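Local coordinates for protein argininosuccinate lyase (Chelativorans sp., PDB 6RXA) that is a C-N lyase of the aspartase/fumarase superfamily, known as EDDS lyase, and probably also splits argininosuccinate into fumarate and arginine, at residues P20-Q23 with E24-F28; A337-H340 with A341-V345. The protein carries 2 engineered substitutions. All coordinates share one frame; numbering follows the deposited sequence.

Interaction 1: P20-Q23 with E24-F28; sequences PEFQ and ELYDF. With FMT (formic acid), chain D.
F22 and Y26, one helical turn apart, form an offset edge-to-face (T-shaped) pair in which the tyrosine turns its edge toward the phenylalanine face. The evidence is a centroid separation of 5.4 Å, planes at 72° and an approach of 3.5 Å between F22 CE1 and Y26 CE1. F22 CG lies anti to the backbone N (chi1 -176°), which carries the ring alongside the next turn, and L25 CD1 sits near the edge of that ring at 4.3 Å from F22 CD1. Beyond the rings, Y26 OH donates to formate O2 at 3.0 Å. Formate is held a second time by R112 of the second subunit, and Y26 is a residue observed to bind fumarate. R294 and K18 both make cation-pi contacts with the tyrosine ring. The neighbouring pair is polar: Q23 NE2 bonds D27 OD1 at 2.9 Å; OD1 lies almost in the plane of the Q23 amide, while the NE2 donor comes to the carboxylate from above its plane. Q23 OE1 bonds K18, so both ends of the amide have partners and its flip is decided. Underneath, E24 N bonds P20 O at 3.0 Å in the regular i to i+4 way, whereas L25 N to F22 O and Y26 N to Q23 O are i to i+3 bonds. Helix 20-31 lies against helix 290-301, where F22 and Y26 touch the engineered M290, and against helix 329-348 through L25 and F28.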
loop_
_atom_site.group_PDB
_atom_site.type_symbol
_atom_site.label_atom_id
_atom_site.label_comp_id
_atom_site.label_asym_id
_atom_site.label_seq_id
_atom_site.Cartn_x
_atom_site.Cartn_y
_atom_site.Cartn_z
ATOM N N PRO A 20 20.442 24.308 -9.399
ATOM C CA PRO A 20 20.227 24.166 -7.950
ATOM C C PRO A 20 19.055 23.262 -7.625
ATOM O O PRO A 20 19.123 22.476 -6.675
ATOM C CB PRO A 20 19.987 25.602 -7.476
ATOM C CG PRO A 20 20.557 26.468 -8.552
ATOM C CD PRO A 20 20.438 25.716 -9.838
ATOM N N GLU A 21 17.974 23.337 -8.414
ATOM C CA GLU A 21 16.814 22.498 -8.151
ATOM C C GLU A 21 17.134 21.022 -8.361
ATOM O O GLU A 21 16.590 20.152 -7.662
ATOM C CB GLU A 21 15.663 22.917 -9.063
ATOM C CG GLU A 21 15.258 24.371 -8.958
ATOM C CD GLU A 21 15.924 25.253 -9.995
ATOM O OE1 GLU A 21 17.076 24.972 -10.413
ATOM O OE2 GLU A 21 15.291 26.249 -10.394
ATOM N N PHE A 22 18.014 20.724 -9.315
ATOM C CA PHE A 22 18.460 19.359 -9.558
ATOM C C PHE A 22 19.319 18.888 -8.401
ATOM O O PHE A 22 19.140 17.779 -7.895
ATOM C CB PHE A 22 19.215 19.363 -10.891
ATOM C CG PHE A 22 19.689 18.012 -11.371
ATOM C CD1 PHE A 22 19.074 16.827 -10.994
ATOM C CD2 PHE A 22 20.781 17.944 -12.229
ATOM C CE1 PHE A 22 19.552 15.600 -11.479
ATOM C CE2 PHE A 22 21.258 16.724 -12.703
ATOM C CZ PHE A 22 20.635 15.554 -12.322
ATOM N N GLN A 23 20.223 19.743 -7.933
ATOM C CA GLN A 23 21.051 19.386 -6.793
ATOM C C GLN A 23 20.211 19.090 -5.554
ATOM O O GLN A 23 20.598 18.247 -4.741
ATOM C CB GLN A 23 22.066 20.501 -6.546
ATOM C CG GLN A 23 23.041 20.220 -5.402
ATOM C CD GLN A 23 23.983 19.070 -5.709
ATOM O OE1 GLN A 23 24.579 19.007 -6.785
ATOM N NE2 GLN A 23 24.095 18.135 -4.772
ATOM N N GLU A 24 19.055 19.747 -5.395
ATOM C CA GLU A 24 18.211 19.489 -4.228
ATOM C C GLU A 24 17.846 18.011 -4.109
ATOM O O GLU A 24 17.725 17.480 -2.998
ATOM C CB GLU A 24 16.941 20.344 -4.275
ATOM C CG GLU A 24 17.163 21.853 -4.217
ATOM C CD GLU A 24 15.859 22.647 -4.288
ATOM O OE1 GLU A 24 14.873 22.200 -3.666
ATOM O OE2 GLU A 24 15.835 23.714 -4.968
ATOM N N LEU A 25 17.649 17.329 -5.237
ATOM C CA LEU A 25 17.306 15.914 -5.211
ATOM C C LEU A 25 18.408 15.052 -4.610
ATOM O O LEU A 25 18.121 13.950 -4.125
ATOM C CB LEU A 25 16.986 15.424 -6.627
ATOM C CG LEU A 25 15.645 15.884 -7.193
ATOM C CD1 LEU A 25 15.620 15.704 -8.706
ATOM C CD2 LEU A 25 14.466 15.165 -6.532
ATOM N N TYR A 26 19.648 15.512 -4.654
ATOM C CA TYR A 26 20.761 14.763 -4.094
ATOM C C TYR A 26 21.012 15.096 -2.636
ATOM O O TYR A 26 21.704 14.333 -1.950
ATOM C CB TYR A 26 22.031 15.057 -4.894
ATOM C CG TYR A 26 22.004 14.491 -6.289
ATOM C CD1 TYR A 26 21.375 15.166 -7.315
ATOM C CD2 TYR A 26 22.597 13.269 -6.571
ATOM C CE1 TYR A 26 21.320 14.642 -8.589
ATOM C CE2 TYR A 26 22.563 12.740 -7.849
ATOM C CZ TYR A 26 21.924 13.433 -8.850
ATOM O OH TYR A 26 21.875 12.921 -10.126
ATOM N N ASP A 27 20.474 16.214 -2.156
ATOM C CA ASP A 27 20.842 16.740 -0.848
ATOM C C ASP A 27 19.822 16.447 0.249
ATOM O O ASP A 27 20.199 16.431 1.429
ATOM C CB ASP A 27 21.025 18.267 -0.916
ATOM C CG ASP A 27 22.249 18.704 -1.732
ATOM O OD1 ASP A 27 23.085 17.855 -2.081
ATOM O OD2 ASP A 27 22.353 19.910 -2.023
ATOM N N PHE A 28 18.548 16.218 -0.093
ATOM C CA PHE A 28 17.518 16.229 0.945
ATOM C C PHE A 28 17.660 15.063 1.922
ATOM O O PHE A 28 17.324 15.208 3.105
ATOM C CB PHE A 28 16.100 16.294 0.333
ATOM C CG PHE A 28 15.649 15.018 -0.340
ATOM C CD1 PHE A 28 15.141 13.959 0.398
ATOM C CD2 PHE A 28 15.706 14.904 -1.722
ATOM C CE1 PHE A 28 14.735 12.803 -0.223
ATOM C CE2 PHE A 28 15.302 13.748 -2.349
ATOM C CZ PHE A 28 14.814 12.705 -1.605
HETATM C C FMT D . 24.824 11.822 -11.741
HETATM O O1 FMT D . 25.757 11.300 -12.357
HETATM O O2 FMT D . 24.391 11.355 -10.684
#

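Interaction 2: A337-H340 with A341-V345; sequences AATH and AMTGV
T343 reaches back one turn to T339, and its side chain can be followed atom by atom. CB packs against two carbonyl oxygens of the preceding turn, 3.4 Å from T339 O and 3.3 Å from H340 O. From there OG1, placed beside its own backbone N (chi1 -61°), turns back along the helix and donates to T339 O at 2.7 Å. The same oxygen also accepts T343 N at 2.9 Å, and the two donors arrive from opposite faces of the carbonyl plane, so one acceptor is gripped twice by one residue. A valine here has no hydroxyl to offer and would probably leave T339 O without its second donor, held by the backbone N-H from one face of its plane. M342 behaves differently: its CG passes 3.4 Å from A338 O, and the bent chain then leads away toward helices 236-262 and 290-301. The helix itself is regular, as A341 N to A337 O and M342 N to A338 O, both 2.9 Å, run nearly straight with N-H...O angles of 160° and 161°. A threonine hydroxyl bonded to the carbonyl four residues back is a familiar feature of serine and threonine within alpha-helices, and helix 329-348, packed here on helices 112-147 and 236-262, is consistent with the central helical bundle of the aspartase/fumarase fold.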
loop_
_atom_site.group_PDB
_atom_site.type_symbol
_atom_site.label_atom_id
_atom_site.label_comp_id
_atom_site.label_asym_id
_atom_site.label_seq_id
_atom_site.Cartn_x
_atom_site.Cartn_y
_atom_site.Cartn_z
ATOM N N ALA A 337 11.842 18.840 -3.063
ATOM C CA ALA A 337 12.945 18.713 -4.008
ATOM C C ALA A 337 12.439 18.335 -5.394
ATOM O O ALA A 337 12.865 18.917 -6.396
ATOM C CB ALA A 337 13.947 17.684 -3.489
ATOM N N ALA A 338 11.527 17.362 -5.467
ATOM C CA ALA A 338 10.989 16.955 -6.757
ATOM C C ALA A 338 10.177 18.072 -7.388
ATOM O O ALA A 338 10.240 18.275 -8.610
ATOM C CB ALA A 338 10.124 15.713 -6.583
ATOM N N THR A 339 9.392 18.794 -6.585
ATOM C CA THR A 339 8.591 19.887 -7.135
ATOM C C THR A 339 9.475 20.994 -7.685
ATOM O O THR A 339 9.214 21.526 -8.767
ATOM C CB THR A 339 7.640 20.432 -6.067
ATOM O OG1 THR A 339 6.784 19.378 -5.603
ATOM C CG2 THR A 339 6.778 21.537 -6.630
ATOM N N HIS A 340 10.518 21.370 -6.940
ATOM C CA HIS A 340 11.466 22.361 -7.425
ATOM C C HIS A 340 12.178 21.880 -8.679
ATOM O O HIS A 340 12.321 22.627 -9.653
ATOM C CB HIS A 340 12.481 22.664 -6.327
ATOM C CG HIS A 340 11.935 23.490 -5.211
ATOM N ND1 HIS A 340 12.582 23.617 -3.999
ATOM C CD2 HIS A 340 10.821 24.254 -5.123
ATOM C CE1 HIS A 340 11.890 24.424 -3.214
ATOM N NE2 HIS A 340 10.816 24.825 -3.873
ATOM N N ALA A 341 12.609 20.616 -8.694
ATOM C CA ALA A 341 13.290 20.088 -9.872
ATOM C C ALA A 341 12.390 20.162 -11.101
ATOM O O ALA A 341 12.821 20.584 -12.179
ATOM C CB ALA A 341 13.738 18.646 -9.616
ATOM N N MET A 342 11.127 19.747 -10.960
ATOM C CA MET A 342 10.225 19.747 -12.113
ATOM C C MET A 342 9.837 21.165 -12.525
ATOM O O MET A 342 9.600 21.420 -13.713
ATOM C CB MET A 342 9.013 18.864 -11.828
ATOM C CG MET A 342 9.345 17.377 -11.787
ATOM S SD MET A 342 10.100 16.776 -13.329
ATOM C CE MET A 342 8.787 17.165 -14.492
ATOM N N THR A 343 9.814 22.104 -11.572
ATOM C CA THR A 343 9.631 23.516 -11.905
ATOM C C THR A 343 10.736 23.978 -12.844
ATOM O O THR A 343 10.469 24.593 -13.884
ATOM C CB THR A 343 9.631 24.352 -10.616
ATOM O OG1 THR A 343 8.541 23.944 -9.771
ATOM C CG2 THR A 343 9.505 25.861 -10.900
ATOM N N GLY A 344 11.990 23.647 -12.510
ATOM C CA GLY A 344 13.105 24.032 -13.361
ATOM C C GLY A 344 13.147 23.271 -14.676
ATOM O O GLY A 344 13.484 23.838 -15.716
ATOM N N VAL A 345 12.808 21.977 -14.647
ATOM C CA VAL A 345 12.716 21.200 -15.884
ATOM C C VAL A 345 11.761 21.867 -16.864
ATOM O O VAL A 345 12.056 22.010 -18.060
ATOM C CB VAL A 345 12.284 19.753 -15.582
ATOM C CG1 VAL A 345 11.808 19.075 -16.869
ATOM C CG2 VAL A 345 13.419 18.975 -14.970
#

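How the interactions relate
Interactions 1 and 2 are one-turn contacts on two different helices that lie against each other, their centres about 9 Å apart. The polar tie is a probable hydrogen bond between E24 OE1 and H340 ND1, 2.7 Å long. Apolar contacts lie along the same interface: L25 CD1 meets A341 CB at 3.6 Å, and F28 CD2 meets A337 CB at 3.7 Å. The small alanines of 337-345 thus receive the bulkier side chains of 24-28. Interaction 1 supplies Y26 of one observed fumarate site, and the Y26 side chain is about 4 Å from that of R294, another residue of that site. From interaction 2, the side chain of A341 is about 7 Å from that of R294, consistent with the A337/A341 side of this helix lying in a second layer behind the site.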